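Local coordinates for putative iron-regulated protein A (Parabacteroides distasonis ATCC 8503, PDB 4ECG) that binds calcium ions and, as an imelysin-like protein, may act as a metallopeptidase, though its biological role is not established, at residues Gln227-Met232 with Ser313-Leu318; Ala34-Phe39 with Gly223-Ala228; Asn290-Ile295 with Ala366-Gly371. All blocks are in the same frame, centred on the assembly; numbering follows the deposited sequence.

Overall arrangement
The three contacts join helices of one mainly helical chain. Contacts 1 and 2 both use helix 225-233, which packs against both helix 29-68 and helix 315-322; these two also touch each other. The centres of contacts 1 and 2 are about 6 Å apart, and the contacts share Gln227 and Ala228. Contact 3 joins helices 284-300 and 355-377, and its centre is about 15 Å from contact 1 and 20 Å from contact 2. Along the chain contact 2 closes before contact 3 opens, whereas the segments of contacts 1 and 3 alternate. Segments far apart in sequence thus meet in one compact fold. Gln227, a calcium ligand, belongs to the helix that contacts 1 and 2 fix on two neighbours.

Contact 1: residues Gln227-Met232 with Ser313-Leu318. With CA (calcium ion), chain C.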
ATOM      1  N   GLN A 227       7.486 -10.133 -19.810  1.00 50.47           N
ATOM      2  CA  GLN A 227       8.068  -9.711 -18.579  1.00 51.31           C
ATOM      3  C   GLN A 227       7.295  -8.614 -17.903  1.00 49.50           C
ATOM      4  O   GLN A 227       7.210  -8.600 -16.688  1.00 49.33           O
ATOM      5  CB  GLN A 227       9.524  -9.290 -18.799  1.00 54.50           C
ATOM      6  CG  GLN A 227      10.404 -10.488 -19.172  1.00 54.92           C
ATOM      7  CD  GLN A 227      11.882 -10.154 -19.222  1.00 53.15           C
ATOM      8  OE1 GLN A 227      12.356  -9.199 -18.595  1.00 53.67           O
ATOM      9  NE2 GLN A 227      12.609 -10.948 -19.949  1.00 50.03           N
ATOM     10  N   ALA A 228       6.719  -7.714 -18.686  1.00 52.44           N
ATOM     11  CA  ALA A 228       5.909  -6.605 -18.157  1.00 53.42           C
ATOM     12  C   ALA A 228       4.630  -7.103 -17.473  1.00 54.10           C
ATOM     13  O   ALA A 228       4.335  -6.702 -16.381  1.00 49.84           O
ATOM     14  CB  ALA A 228       5.583  -5.589 -19.261  1.00 51.50           C
ATOM     15  N   ILE A 229       3.880  -7.981 -18.123  1.00 57.05           N
ATOM     16  CA  ILE A 229       2.722  -8.635 -17.501  1.00 55.95           C
ATOM     17  C   ILE A 229       3.110  -9.438 -16.258  1.00 54.06           C
ATOM     18  O   ILE A 229       2.404  -9.400 -15.276  1.00 52.82           O
ATOM     19  CB  ILE A 229       1.994  -9.614 -18.494  1.00 59.61           C
ATOM     20  CG1 ILE A 229       1.295  -8.884 -19.658  1.00 61.41           C
ATOM     21  CG2 ILE A 229       0.929 -10.427 -17.784  1.00 56.46           C
ATOM     22  CD1 ILE A 229       0.062  -8.158 -19.204  1.00 63.73           C
ATOM     23  N   GLU A 230       4.181 -10.228 -16.328  1.00 56.37           N
ATOM     24  CA  GLU A 230       4.677 -11.028 -15.152  1.00 56.82           C
ATOM     25  C   GLU A 230       4.989 -10.079 -13.989  1.00 54.22           C
ATOM     26  O   GLU A 230       4.689 -10.389 -12.848  1.00 56.00           O
ATOM     27  CB  GLU A 230       5.927 -11.883 -15.505  1.00 59.99           C
ATOM     28  CG  GLU A 230       6.456 -12.825 -14.390  1.00 67.20           C
ATOM     29  CD  GLU A 230       7.771 -13.560 -14.752  1.00 70.28           C
ATOM     30  OE1 GLU A 230       8.450 -13.156 -15.738  1.00 72.87           O
ATOM     31  OE2 GLU A 230       8.120 -14.564 -14.072  1.00 66.51           O
ATOM     32  N   LEU A 231       5.529  -8.900 -14.299  1.00 52.41           N
ATOM     33  CA  LEU A 231       5.846  -7.897 -13.273  1.00 50.14           C
ATOM     34  C   LEU A 231       4.588  -7.444 -12.538  1.00 50.39           C
ATOM     35  O   LEU A 231       4.585  -7.312 -11.298  1.00 49.02           O
ATOM     36  CB  LEU A 231       6.551  -6.694 -13.915  1.00 52.32           C
ATOM     37  CG  LEU A 231       7.371  -5.753 -13.058  1.00 52.09           C
ATOM     38  CD1 LEU A 231       8.441  -6.523 -12.295  1.00 52.53           C
ATOM     39  CD2 LEU A 231       7.958  -4.691 -13.948  1.00 50.89           C
HETATM   40  N   MSE A 232       3.510  -7.220 -13.291  1.00 46.45           N
HETATM   41  CA  MSE A 232       2.253  -6.731 -12.695  1.00 45.76           C
HETATM   42  C   MSE A 232       1.761  -7.757 -11.697  1.00 48.58           C
HETATM   43  O   MSE A 232       1.250  -7.382 -10.661  1.00 49.27           O
HETATM   44  CB  MSE A 232       1.139  -6.515 -13.741  1.00 46.61           C
HETATM   45  CG  MSE A 232       1.342  -5.346 -14.756  1.00 47.89           C
HETATM   46 SE   MSE A 232       0.079  -5.369 -16.212  0.75 46.19          SE
HETATM   47  CE  MSE A 232      -1.531  -5.061 -15.207  1.00 43.62           C
ATOM     48  N   SER A 313      -8.781  -3.726 -22.620  1.00 67.47           N
ATOM     49  CA  SER A 313      -7.381  -4.045 -22.430  1.00 64.91           C
ATOM     50  C   SER A 313      -7.035  -4.177 -20.949  1.00 62.44           C
ATOM     51  O   SER A 313      -6.385  -3.327 -20.357  1.00 63.91           O
ATOM     52  CB  SER A 313      -6.480  -3.056 -23.167  1.00 67.02           C
ATOM     53  OG  SER A 313      -6.886  -1.731 -22.998  1.00 71.78           O
ATOM     54  N   SER A 314      -7.477  -5.289 -20.377  1.00 61.40           N
ATOM     55  CA  SER A 314      -7.226  -5.642 -18.980  1.00 58.00           C
ATOM     56  C   SER A 314      -6.773  -7.069 -18.890  1.00 56.39           C
ATOM     57  O   SER A 314      -7.045  -7.863 -19.799  1.00 55.07           O
ATOM     58  CB  SER A 314      -8.512  -5.520 -18.139  1.00 55.21           C
ATOM     59  OG  SER A 314      -9.628  -6.180 -18.726  1.00 55.99           O
ATOM     60  N   LEU A 315      -6.127  -7.388 -17.768  1.00 53.06           N
ATOM     61  CA  LEU A 315      -5.790  -8.759 -17.426  1.00 53.97           C
ATOM     62  C   LEU A 315      -7.060  -9.568 -17.348  1.00 53.54           C
ATOM     63  O   LEU A 315      -7.059 -10.782 -17.667  1.00 55.77           O
ATOM     64  CB  LEU A 315      -5.051  -8.877 -16.076  1.00 52.80           C
ATOM     65  CG  LEU A 315      -3.579  -8.548 -16.080  1.00 54.54           C
ATOM     66  CD1 LEU A 315      -3.002  -8.479 -14.637  1.00 52.93           C
ATOM     67  CD2 LEU A 315      -2.908  -9.552 -16.998  1.00 51.18           C
ATOM     68  N   HIS A 316      -8.136  -8.922 -16.904  1.00 54.83           N
ATOM     69  CA  HIS A 316      -9.450  -9.565 -16.890  1.00 56.67           C
ATOM     70  C   HIS A 316      -9.849 -10.062 -18.244  1.00 56.58           C
ATOM     71  O   HIS A 316     -10.228 -11.216 -18.398  1.00 61.08           O
ATOM     72  CB  HIS A 316     -10.495  -8.606 -16.354  1.00 57.26           C
ATOM     73  CG  HIS A 316     -11.902  -9.019 -16.644  1.00 60.23           C
ATOM     74  ND1 HIS A 316     -12.468 -10.090 -16.072  1.00 61.08           N
ATOM     75  CD2 HIS A 316     -12.868  -8.450 -17.477  1.00 63.05           C
ATOM     76  CE1 HIS A 316     -13.744 -10.217 -16.539  1.00 66.48           C
ATOM     77  NE2 HIS A 316     -13.977  -9.211 -17.391  1.00 66.18           N
ATOM     78  N   ALA A 317      -9.752  -9.204 -19.243  1.00 56.93           N
ATOM     79  CA  ALA A 317     -10.163  -9.583 -20.581  1.00 58.55           C
ATOM     80  C   ALA A 317      -9.280 -10.722 -21.065  1.00 60.45           C
ATOM     81  O   ALA A 317      -9.789 -11.698 -21.591  1.00 61.44           O
ATOM     82  CB  ALA A 317     -10.064  -8.399 -21.533  1.00 59.31           C
ATOM     83  N   LEU A 318      -7.961 -10.618 -20.881  1.00 62.15           N
ATOM     84  CA  LEU A 318      -7.075 -11.648 -21.415  1.00 63.05           C
ATOM     85  C   LEU A 318      -7.326 -12.980 -20.707  1.00 64.30           C
ATOM     86  O   LEU A 318      -7.437 -14.013 -21.360  1.00 63.27           O
ATOM     87  CB  LEU A 318      -5.609 -11.262 -21.314  1.00 64.00           C
ATOM     88  CG  LEU A 318      -5.083 -10.121 -22.189  1.00 63.26           C
ATOM     89  CD1 LEU A 318      -3.564 -10.034 -21.983  1.00 62.87           C
ATOM     90  CD2 LEU A 318      -5.464 -10.282 -23.644  1.00 61.88           C
TER
HETATM   91 CA    CA C 501      13.358  -8.877 -16.636  1.00 55.07          CA
HETATM   92  O   HOH W   1      15.608  -8.520 -17.910  1.00 50.37           O
HETATM   93  O   HOH W   2      14.442 -10.941 -16.661  1.00 50.89           O
HETATM   94  O   HOH W   3      14.499  -8.637 -14.497  1.00 56.95           O
HETATM   95  O   HOH W   4      11.828 -10.497 -15.898  1.00 46.71           O
HETATM   96  O   HOH W   5      11.330  -7.580 -15.519  1.00 47.68           O
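Leu315 reaches from the start of helix 315-322 to Ile229 and Met232 on helix 225-233. The nearest CA atoms are those of Ile229 and Leu315, 8.5 Å apart, so the side chains bridge the interval. Ser313 comes first along the second segment. It faces another helix, where its OG is hydrogen-bonded to Thr38 OG1. Ser314 follows as the N-cap residue: Ala317 N donates to Ser314 OG at 3.1 Å, with an N-H...O angle of 153°. The same hydroxyl oxygen is also hydrogen-bonded to Ser311 O. Leu315, the first residue of the helix after this cap, points toward helix 225-233. Leu315 CG lies anti to its carbonyl carbon (chi1 -79°), and the two methyls divide the work. CD1 meets the CE methyl of Met232, a selenomethionine here, tip to tip at 3.8 Å. A bend about the CG-SE bond of Met232 (chi3 65°) turns CE toward the leucine. The Leu315 and Ile229 side chains slide past each other in opposite directions, with Leu315 CD2 4.0 Å from Ile229 CD1 and as far from Ile229 CG2. With an alanine in place of Leu315, both methyls are lost, and the ends of Ile229 and Met232 would probably face a gap between the helices. His316 turns to other parts of the fold, with ND1 hydrogen-bonded to Asp327 OD1. Leu318 adds little to this interface and packs on Val35 of helix 29-68. On the far side of helix 225-233, Gln227 OE1 binds a calcium ion at 2.2 Å. Ser221 O and five waters also bind the metal. The joint with helix 315-322 is wholly apolar and buried, held by shape and by exclusion of water, while the polar ligands lie on the opposite side.

Contact 2: residues Ala34-Phe39 with Gly223-Ala228. With CA (calcium ion), chain C.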
ATOM      1  N   ALA A  34      -1.086  -3.637 -24.980  1.00 59.16           N
ATOM      2  CA  ALA A  34      -2.207  -2.699 -24.680  1.00 61.78           C
ATOM      3  C   ALA A  34      -2.672  -2.831 -23.213  1.00 58.06           C
ATOM      4  O   ALA A  34      -3.079  -1.854 -22.597  1.00 62.17           O
ATOM      5  CB  ALA A  34      -3.381  -2.891 -25.657  1.00 54.34           C
ATOM      6  N   VAL A  35      -2.614  -4.032 -22.656  1.00 57.40           N
ATOM      7  CA  VAL A  35      -2.925  -4.221 -21.244  1.00 56.14           C
ATOM      8  C   VAL A  35      -1.909  -3.459 -20.366  1.00 57.76           C
ATOM      9  O   VAL A  35      -2.288  -2.725 -19.442  1.00 57.00           O
ATOM     10  CB  VAL A  35      -2.962  -5.725 -20.877  1.00 55.17           C
ATOM     11  CG1 VAL A  35      -2.899  -5.921 -19.365  1.00 52.36           C
ATOM     12  CG2 VAL A  35      -4.178  -6.402 -21.528  1.00 54.86           C
ATOM     13  N   VAL A  36      -0.630  -3.599 -20.698  1.00 56.85           N
ATOM     14  CA  VAL A  36       0.453  -2.889 -19.990  1.00 53.49           C
ATOM     15  C   VAL A  36       0.303  -1.377 -20.160  1.00 53.40           C
ATOM     16  O   VAL A  36       0.408  -0.636 -19.197  1.00 56.81           O
ATOM     17  CB  VAL A  36       1.842  -3.354 -20.518  1.00 52.83           C
ATOM     18  CG1 VAL A  36       2.958  -2.535 -19.900  1.00 47.18           C
ATOM     19  CG2 VAL A  36       2.030  -4.855 -20.309  1.00 47.90           C
ATOM     20  N   ALA A  37       0.042  -0.918 -21.376  1.00 52.78           N
ATOM     21  CA  ALA A  37      -0.226   0.512 -21.614  1.00 54.28           C
ATOM     22  C   ALA A  37      -1.384   0.999 -20.750  1.00 52.34           C
ATOM     23  O   ALA A  37      -1.254   1.971 -20.032  1.00 53.92           O
ATOM     24  CB  ALA A  37      -0.457   0.821 -23.119  1.00 52.43           C
ATOM     25  N   THR A  38      -2.504   0.296 -20.767  1.00 53.20           N
ATOM     26  CA  THR A  38      -3.672   0.732 -19.994  1.00 52.03           C
ATOM     27  C   THR A  38      -3.388   0.674 -18.484  1.00 54.74           C
ATOM     28  O   THR A  38      -3.855   1.512 -17.707  1.00 54.94           O
ATOM     29  CB  THR A  38      -4.841  -0.213 -20.249  1.00 53.46           C
ATOM     30  OG1 THR A  38      -5.172  -0.243 -21.661  1.00 53.99           O
ATOM     31  CG2 THR A  38      -6.027   0.161 -19.380  1.00 49.22           C
ATOM     32  N   PHE A  39      -2.622  -0.329 -18.052  1.00 54.97           N
ATOM     33  CA  PHE A  39      -2.209  -0.376 -16.655  1.00 52.31           C
ATOM     34  C   PHE A  39      -1.438   0.908 -16.275  1.00 54.71           C
ATOM     35  O   PHE A  39      -1.782   1.558 -15.296  1.00 51.65           O
ATOM     36  CB  PHE A  39      -1.360  -1.629 -16.324  1.00 52.67           C
ATOM     37  CG  PHE A  39      -0.653  -1.502 -15.010  1.00 50.04           C
ATOM     38  CD1 PHE A  39      -1.350  -1.649 -13.826  1.00 46.77           C
ATOM     39  CD2 PHE A  39       0.670  -1.134 -14.964  1.00 49.51           C
ATOM     40  CE1 PHE A  39      -0.726  -1.472 -12.606  1.00 49.17           C
ATOM     41  CE2 PHE A  39       1.308  -0.953 -13.755  1.00 48.51           C
ATOM     42  CZ  PHE A  39       0.598  -1.112 -12.575  1.00 49.57           C
ATOM     43  N   GLY A 223      12.227  -6.692 -20.411  1.00 60.06           N
ATOM     44  CA  GLY A 223      12.900  -7.152 -21.651  1.00 61.27           C
ATOM     45  C   GLY A 223      11.958  -7.447 -22.802  1.00 63.07           C
ATOM     46  O   GLY A 223      12.355  -7.454 -23.968  1.00 59.44           O
ATOM     47  N   ASN A 224      10.700  -7.715 -22.465  1.00 64.55           N
ATOM     48  CA  ASN A 224       9.672  -7.985 -23.454  1.00 62.72           C
ATOM     49  C   ASN A 224       8.332  -7.953 -22.763  1.00 61.20           C
ATOM     50  O   ASN A 224       8.262  -7.797 -21.537  1.00 61.18           O
ATOM     51  CB  ASN A 224       9.915  -9.306 -24.170  1.00 63.50           C
ATOM     52  CG  ASN A 224       9.797 -10.497 -23.255  1.00 60.80           C
ATOM     53  OD1 ASN A 224       8.799 -10.686 -22.598  1.00 62.81           O
ATOM     54  ND2 ASN A 224      10.793 -11.326 -23.253  1.00 61.02           N
ATOM     55  N   VAL A 225       7.260  -8.073 -23.536  1.00 62.19           N
ATOM     56  CA  VAL A 225       5.924  -7.790 -23.013  1.00 57.35           C
ATOM     57  C   VAL A 225       5.503  -8.819 -21.974  1.00 56.93           C
ATOM     58  O   VAL A 225       4.731  -8.494 -21.058  1.00 57.51           O
ATOM     59  CB  VAL A 225       4.849  -7.678 -24.111  1.00 57.37           C
ATOM     60  CG1 VAL A 225       4.564  -9.036 -24.762  1.00 58.36           C
ATOM     61  CG2 VAL A 225       3.581  -7.052 -23.523  1.00 54.33           C
ATOM     62  N   TYR A 226       5.978 -10.055 -22.124  1.00 55.67           N
ATOM     63  CA  TYR A 226       5.698 -11.099 -21.139  1.00 55.43           C
ATOM     64  C   TYR A 226       6.317 -10.741 -19.795  1.00 54.35           C
ATOM     65  O   TYR A 226       5.752 -11.023 -18.750  1.00 57.52           O
ATOM     66  CB  TYR A 226       6.210 -12.476 -21.595  1.00 59.90           C
ATOM     67  CG  TYR A 226       5.604 -13.037 -22.881  1.00 63.78           C
ATOM     68  CD1 TYR A 226       4.388 -13.726 -22.857  1.00 66.22           C
ATOM     69  CD2 TYR A 226       6.251 -12.894 -24.110  1.00 65.21           C
ATOM     70  CE1 TYR A 226       3.820 -14.240 -24.019  1.00 66.87           C
ATOM     71  CE2 TYR A 226       5.694 -13.408 -25.277  1.00 68.85           C
ATOM     72  CZ  TYR A 226       4.479 -14.081 -25.220  1.00 67.81           C
ATOM     73  OH  TYR A 226       3.914 -14.612 -26.346  1.00 66.77           O
ATOM     74  N   GLN A 227       7.486 -10.133 -19.810  1.00 50.47           N
ATOM     75  CA  GLN A 227       8.068  -9.711 -18.579  1.00 51.31           C
ATOM     76  C   GLN A 227       7.295  -8.614 -17.903  1.00 49.50           C
ATOM     77  O   GLN A 227       7.210  -8.600 -16.688  1.00 49.33           O
ATOM     78  CB  GLN A 227       9.524  -9.290 -18.799  1.00 54.50           C
ATOM     79  CG  GLN A 227      10.404 -10.488 -19.172  1.00 54.92           C
ATOM     80  CD  GLN A 227      11.882 -10.154 -19.222  1.00 53.15           C
ATOM     81  OE1 GLN A 227      12.356  -9.199 -18.595  1.00 53.67           O
ATOM     82  NE2 GLN A 227      12.609 -10.948 -19.949  1.00 50.03           N
ATOM     83  N   ALA A 228       6.719  -7.714 -18.686  1.00 52.44           N
ATOM     84  CA  ALA A 228       5.909  -6.605 -18.157  1.00 53.42           C
ATOM     85  C   ALA A 228       4.630  -7.103 -17.473  1.00 54.10           C
ATOM     86  O   ALA A 228       4.335  -6.702 -16.381  1.00 49.84           O
ATOM     87  CB  ALA A 228       5.583  -5.589 -19.261  1.00 51.50           C
TER
HETATM   88 CA    CA C 501      13.358  -8.877 -16.636  1.00 55.07          CA
HETATM   89  O   HOH W   1      15.608  -8.520 -17.910  1.00 50.37           O
HETATM   90  O   HOH W   2      14.442 -10.941 -16.661  1.00 50.89           O
HETATM   91  O   HOH W   3      14.499  -8.637 -14.497  1.00 56.95           O
HETATM   92  O   HOH W   4      11.828 -10.497 -15.898  1.00 46.71           O
HETATM   93  O   HOH W   5      11.330  -7.580 -15.519  1.00 47.68           O
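The helical backbones come close at Val36 and Ala228, whose CA atoms are 6.9 Å apart. The small side chain of Ala228 is consistent with so close an approach. Its CB touches both methyls of Val36, at 3.8 Å from Val36 CG2 and 4.1 Å from Val36 CG1. Val36 CG1 is anti to the backbone N (chi1 174°), and this rotation presents the two methyls as a fork over the alanine. Val36 CG2 also meets Val225 CG2, at 4.2 Å, where the two valines cross obliquely. Val225 holds that methyl anti to its own backbone N.

The polar groups of the second segment build the start of its helix. Asn224 is the N-cap, and its OD1 accepts from Gln227 N at 3.1 Å, with the donor above the plane of the amide carbonyl. Gly223 N donates to Gln227 OE1 at 3.1 Å, from 72° out of the carbonyl plane. This bond probably helps to fix the amide that holds the calcium ion. On helix 29-68 the Thr38 hydroxyl donates back to Ala34 O at 2.8 Å. Thr38 N reaches the same oxygen from the other face of its plane.

Helix 225-233 therefore lies on helix 29-68 along a short apolar strip. Met32 of helix 29-68 continues the strip along Val225, and Glu29 also touches that valine. In the other direction Val36 also touches Ile229, and Phe39 packs on Met232, next to helix 315-322.

Contact 3: residues Asn290-Ile295 with Ala366-Gly371; sequences NNIVSI and ADLTTG
Leu368 meets Ile292 and Ile295 through methyl groups alone, and the flat groups take no part in it. The carbonyl of Ala366, one turn from Thr370, takes two donors. Thr370 OG1 and Thr370 N come to Ala366 O from opposite faces of its plane. The hydroxyl donates at 3.2 Å, tilted 32° from that plane. On the other helix the amide of Asn291 is held at both ends: Asn291 OD1 is hydrogen-bonded to Lys250 NZ, and Asn291 ND2 to Glu89 O.

The contact itself rests on Leu368 CD2. This methyl lies 3.8 Å from Ile295 CD1 and 4.1 Å from Ile292 CG2. Both pairs meet tip to tip. Ile292 CG2 and Ile295 CD1 are 4.6 Å apart, and the leucine methyl rests against both. Leu368 CG is anti to the backbone N (chi1 -178°), which carries the branch out toward helix 284-300. Ile295 points straight at its partner, and its chain stays extended to CD1 (chi2 174°). Ile292 sets off at an angle to the other helix, and its CG2 branch makes the touch.

Ile292 and Ile295 are three residues apart and so fall on one side of their helix. Helix-on-helix packing of this kind makes up most of this mainly helical, imelysin-like fold. Here it joins helices 284-300 and 355-377, with the CA atoms of Ile292 and Leu368 9.6 Å apart. Helix 324-343 adds Ile338 and Ile341 against Ile292, and Met330 against Leu368. Ile242 of helix 239-259 packs on Ile295. Another side of helix 284-300 faces the loop that carries Glu92. Ser294 OG is hydrogen-bonded there to Gln90 O and Ala93 N, and the side chain of Glu92, a calcium ligand, is about 8 Å from that of Ile295.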
ATOM      1  N   ASN A 290      -7.945  -1.330   1.038  1.00 44.44           N
ATOM      2  CA  ASN A 290      -7.408  -0.551  -0.093  1.00 43.43           C
ATOM      3  C   ASN A 290      -6.287  -1.317  -0.823  1.00 43.55           C
ATOM      4  O   ASN A 290      -6.209  -1.256  -2.051  1.00 43.47           O
ATOM      5  CB  ASN A 290      -6.991   0.851   0.324  1.00 39.96           C
ATOM      6  CG  ASN A 290      -8.184   1.794   0.454  1.00 43.66           C
ATOM      7  OD1 ASN A 290      -9.080   1.815  -0.420  1.00 42.73           O
ATOM      8  ND2 ASN A 290      -8.162   2.645   1.501  1.00 41.16           N
ATOM      9  N   ASN A 291      -5.460  -2.044  -0.077  1.00 38.59           N
ATOM     10  CA  ASN A 291      -4.504  -2.937  -0.691  1.00 40.84           C
ATOM     11  C   ASN A 291      -5.124  -3.974  -1.663  1.00 44.62           C
ATOM     12  O   ASN A 291      -4.523  -4.340  -2.683  1.00 44.18           O
ATOM     13  CB  ASN A 291      -3.778  -3.736   0.364  1.00 40.25           C
ATOM     14  CG  ASN A 291      -2.910  -2.908   1.286  1.00 42.44           C
ATOM     15  OD1 ASN A 291      -2.674  -3.323   2.430  1.00 40.71           O
ATOM     16  ND2 ASN A 291      -2.414  -1.757   0.808  1.00 42.61           N
ATOM     17  N   ILE A 292      -6.318  -4.464  -1.362  1.00 45.32           N
ATOM     18  CA  ILE A 292      -6.943  -5.411  -2.283  1.00 44.40           C
ATOM     19  C   ILE A 292      -7.623  -4.625  -3.403  1.00 43.53           C
ATOM     20  O   ILE A 292      -7.639  -5.075  -4.512  1.00 46.61           O
ATOM     21  CB  ILE A 292      -7.898  -6.344  -1.549  1.00 42.84           C
ATOM     22  CG1 ILE A 292      -7.155  -7.043  -0.405  1.00 43.79           C
ATOM     23  CG2 ILE A 292      -8.525  -7.325  -2.520  1.00 45.01           C
ATOM     24  CD1 ILE A 292      -5.898  -7.849  -0.785  1.00 39.17           C
ATOM     25  N   VAL A 293      -8.094  -3.407  -3.149  1.00 46.25           N
ATOM     26  CA  VAL A 293      -8.632  -2.550  -4.238  1.00 44.67           C
ATOM     27  C   VAL A 293      -7.510  -2.317  -5.264  1.00 44.83           C
ATOM     28  O   VAL A 293      -7.743  -2.305  -6.442  1.00 47.84           O
ATOM     29  CB  VAL A 293      -9.338  -1.236  -3.742  1.00 44.00           C
ATOM     30  CG1 VAL A 293      -9.785  -0.340  -4.889  1.00 44.81           C
ATOM     31  CG2 VAL A 293     -10.593  -1.556  -2.994  1.00 42.69           C
ATOM     32  N   SER A 294      -6.283  -2.181  -4.818  1.00 42.06           N
ATOM     33  CA  SER A 294      -5.158  -2.063  -5.729  1.00 44.39           C
ATOM     34  C   SER A 294      -5.092  -3.232  -6.709  1.00 49.04           C
ATOM     35  O   SER A 294      -4.849  -3.010  -7.904  1.00 50.26           O
ATOM     36  CB  SER A 294      -3.835  -1.986  -4.943  1.00 43.13           C
ATOM     37  OG  SER A 294      -2.770  -1.622  -5.777  1.00 43.89           O
ATOM     38  N   ILE A 295      -5.328  -4.457  -6.221  1.00 47.82           N
ATOM     39  CA  ILE A 295      -5.337  -5.637  -7.117  1.00 50.57           C
ATOM     40  C   ILE A 295      -6.474  -5.539  -8.156  1.00 49.41           C
ATOM     41  O   ILE A 295      -6.316  -5.844  -9.342  1.00 54.40           O
ATOM     42  CB  ILE A 295      -5.504  -6.962  -6.326  1.00 48.95           C
ATOM     43  CG1 ILE A 295      -4.334  -7.202  -5.368  1.00 48.33           C
ATOM     44  CG2 ILE A 295      -5.652  -8.119  -7.275  1.00 48.05           C
ATOM     45  CD1 ILE A 295      -4.506  -8.406  -4.464  1.00 47.58           C
ATOM     46  N   ALA A 366      -5.288 -15.922   0.970  1.00 49.05           N
ATOM     47  CA  ALA A 366      -4.410 -17.029   0.565  1.00 48.69           C
ATOM     48  C   ALA A 366      -4.912 -17.600  -0.812  1.00 52.67           C
ATOM     49  O   ALA A 366      -4.115 -17.860  -1.736  1.00 48.85           O
ATOM     50  CB  ALA A 366      -4.304 -18.104   1.660  1.00 43.09           C
ATOM     51  N   ASP A 367      -6.227 -17.762  -0.949  1.00 50.55           N
ATOM     52  CA  ASP A 367      -6.845 -18.146  -2.240  1.00 55.08           C
ATOM     53  C   ASP A 367      -6.673 -17.084  -3.378  1.00 51.37           C
ATOM     54  O   ASP A 367      -6.556 -17.439  -4.512  1.00 50.95           O
ATOM     55  CB  ASP A 367      -8.357 -18.471  -2.052  1.00 58.67           C
ATOM     56  CG  ASP A 367      -8.606 -19.734  -1.189  1.00 62.80           C
ATOM     57  OD1 ASP A 367      -7.701 -20.593  -1.088  1.00 63.98           O
ATOM     58  OD2 ASP A 367      -9.724 -19.884  -0.633  1.00 65.37           O
ATOM     59  N   LEU A 368      -6.647 -15.791  -3.087  1.00 52.77           N
ATOM     60  CA  LEU A 368      -6.468 -14.779  -4.141  1.00 48.30           C
ATOM     61  C   LEU A 368      -5.024 -14.919  -4.610  1.00 51.79           C
ATOM     62  O   LEU A 368      -4.745 -14.850  -5.788  1.00 50.89           O
ATOM     63  CB  LEU A 368      -6.716 -13.373  -3.599  1.00 46.73           C
ATOM     64  CG  LEU A 368      -6.638 -12.148  -4.512  1.00 45.35           C
ATOM     65  CD1 LEU A 368      -7.381 -12.368  -5.841  1.00 45.70           C
ATOM     66  CD2 LEU A 368      -7.202 -10.971  -3.734  1.00 43.77           C
ATOM     67  N   THR A 369      -4.118 -15.188  -3.676  1.00 53.13           N
ATOM     68  CA  THR A 369      -2.722 -15.423  -4.020  1.00 50.38           C
ATOM     69  C   THR A 369      -2.519 -16.631  -4.934  1.00 50.11           C
ATOM     70  O   THR A 369      -1.789 -16.561  -5.883  1.00 48.51           O
ATOM     71  CB  THR A 369      -1.871 -15.605  -2.773  1.00 49.84           C
ATOM     72  OG1 THR A 369      -1.933 -14.391  -2.005  1.00 46.90           O
ATOM     73  CG2 THR A 369      -0.389 -15.974  -3.176  1.00 44.31           C
ATOM     74  N   THR A 370      -3.156 -17.745  -4.643  1.00 53.15           N
ATOM     75  CA  THR A 370      -3.099 -18.894  -5.510  1.00 50.07           C
ATOM     76  C   THR A 370      -3.631 -18.565  -6.894  1.00 51.41           C
ATOM     77  O   THR A 370      -3.038 -18.937  -7.900  1.00 54.24           O
ATOM     78  CB  THR A 370      -3.946 -20.023  -4.923  1.00 53.41           C
ATOM     79  OG1 THR A 370      -3.422 -20.338  -3.639  1.00 52.85           O
ATOM     80  CG2 THR A 370      -3.900 -21.282  -5.810  1.00 49.45           C
ATOM     81  N   GLY A 371      -4.768 -17.871  -6.941  1.00 55.68           N
ATOM     82  CA  GLY A 371      -5.428 -17.511  -8.210  1.00 52.12           C
ATOM     83  C   GLY A 371      -4.551 -16.635  -9.090  1.00 54.46           C
ATOM     84  O   GLY A 371      -4.389 -16.889 -10.291  1.00 52.78           O
TER